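Local atomic coordinates of putative thiol-disulfide isomerase or thioredoxin (Salmonella enterica subsp. enterica serovar Typhimurium, PDB entry 3L9V), a protein that probably catalyses thiol-disulfide exchange, as a DsbA-like oxidoreductase of the thioredoxin fold. Residues 36-41 / 172-177. Numbering follows the deposited sequence.
Sequences MGVDQA and SRYAAV
The ring of Y174 meets V38 through its CD2 and CE2 side, where the valine methyl CG1 comes in obliquely, 3.7 Å from CD2 and 4.2 Å from CE2. The two side chains cross at about a right angle. Elsewhere round the ring, F32 packs edge-to-face, F162 meets it with planes at about 45°, and I157 of strand 155-157 adds an aliphatic contact. With CG anti to the backbone N (chi1 -160°), Y174 brings the CD2 and CE2 side of its ring against V38, and OH, at the far end, is hydrogen-bonded to OD1 of N159. V38 sets CG1 anti to its own backbone N (chi1 171°), the branch that reaches the ring. In this DsbA-like thioredoxin fold the contact joins the short helix 38-43, which follows helix 27-35, whose start carries a probable thioredoxin-type CxxC pair, to the C-terminal helix 167-182. G37, the first residue to leave helical geometry after helix 27-35, has positive phi and sits at the N-cap of helix 38-43, where its O accepts the A41 N-H at 2.9 Å. One turn on from V38, A41 CB faces A175 CB at 3.9 Å, and the small methyls let the helices approach to 6.0 Å between A41 CA and A175 CA. No hydrogen bond spans the two segments; K54 forms a salt bridge with D39, while R171 reaches M36 O.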
# COMPACT_ATOMS: atom_id res chain seq x y z
N MSE A 36 -2.71 -5.01 12.99
CA MSE A 36 -1.55 -4.93 13.88
C MSE A 36 -1.02 -3.53 14.09
O MSE A 36 -0.09 -3.34 14.86
CB MSE A 36 -0.44 -5.83 13.36
CG MSE A 36 -0.80 -7.29 13.43
SE MSE A 36 0.70 -8.36 12.83
CE MSE A 36 -0.12 -10.10 13.20
N GLY A 37 -1.58 -2.56 13.38
CA GLY A 37 -1.19 -1.17 13.53
C GLY A 37 0.26 -0.87 13.16
O GLY A 37 0.84 0.07 13.69
N VAL A 38 0.84 -1.67 12.27
CA VAL A 38 2.21 -1.44 11.81
C VAL A 38 2.27 -0.19 10.90
O VAL A 38 3.12 0.66 11.10
CB VAL A 38 2.78 -2.68 11.10
CG1 VAL A 38 4.10 -2.38 10.43
CG2 VAL A 38 2.93 -3.85 12.10
N ASP A 39 1.37 -0.08 9.93
CA ASP A 39 1.30 1.13 9.11
C ASP A 39 1.20 2.38 10.01
O ASP A 39 1.91 3.38 9.82
CB ASP A 39 0.13 1.08 8.11
CG ASP A 39 0.44 0.23 6.88
OD1 ASP A 39 1.53 -0.37 6.81
OD2 ASP A 39 -0.42 0.18 5.97
N GLN A 40 0.33 2.32 11.00
CA GLN A 40 0.13 3.47 11.88
C GLN A 40 1.37 3.77 12.72
O GLN A 40 1.76 4.93 12.86
CB GLN A 40 -1.09 3.23 12.77
CG GLN A 40 -1.29 4.21 13.89
CD GLN A 40 -2.33 3.71 14.90
OE1 GLN A 40 -3.27 2.99 14.54
NE2 GLN A 40 -2.16 4.09 16.17
N ALA A 41 2.01 2.74 13.26
CA ALA A 41 3.25 2.92 14.02
C ALA A 41 4.35 3.55 13.15
O ALA A 41 5.15 4.34 13.62
CB ALA A 41 3.72 1.59 14.62
N SER A 172 6.47 -2.75 17.41
CA SER A 172 7.46 -1.81 17.93
C SER A 172 8.83 -2.02 17.29
O SER A 172 9.53 -1.05 16.98
CB SER A 172 7.59 -1.94 19.45
OG SER A 172 6.37 -1.64 20.09
N ARG A 173 9.22 -3.27 17.11
CA ARG A 173 10.53 -3.54 16.54
C ARG A 173 10.60 -3.17 15.07
O ARG A 173 11.59 -2.62 14.61
CB ARG A 173 10.96 -4.98 16.78
CG ARG A 173 11.20 -5.24 18.26
CD ARG A 173 11.22 -6.73 18.59
NE ARG A 173 11.17 -6.89 20.03
CZ ARG A 173 11.09 -8.05 20.67
NH1 ARG A 173 11.04 -9.18 19.98
NH2 ARG A 173 11.06 -8.07 21.99
N TYR A 174 9.53 -3.45 14.33
CA TYR A 174 9.46 -3.09 12.91
C TYR A 174 9.54 -1.57 12.75
O TYR A 174 10.33 -1.06 11.96
CB TYR A 174 8.17 -3.63 12.29
CG TYR A 174 8.19 -3.74 10.78
CD1 TYR A 174 8.57 -4.92 10.15
CD2 TYR A 174 7.80 -2.68 9.98
CE1 TYR A 174 8.58 -5.03 8.77
CE2 TYR A 174 7.81 -2.78 8.60
CZ TYR A 174 8.20 -3.94 8.00
OH TYR A 174 8.18 -4.02 6.64
N ALA A 175 8.73 -0.85 13.52
CA ALA A 175 8.73 0.61 13.48
C ALA A 175 10.07 1.22 13.95
O ALA A 175 10.49 2.25 13.43
CB ALA A 175 7.57 1.19 14.30
N ALA A 176 10.71 0.58 14.92
CA ALA A 176 11.99 1.05 15.44
C ALA A 176 13.03 1.08 14.33
O ALA A 176 13.78 2.04 14.19
CB ALA A 176 12.46 0.19 16.61
N VAL A 177 13.05 0.03 13.52
CA VAL A 177 13.97 -0.03 12.41
C VAL A 177 13.64 1.03 11.34
O VAL A 177 14.54 1.68 10.82
CB VAL A 177 14.05 -1.45 11.81
CG1 VAL A 177 14.76 -1.43 10.46
CG2 VAL A 177 14.78 -2.36 12.78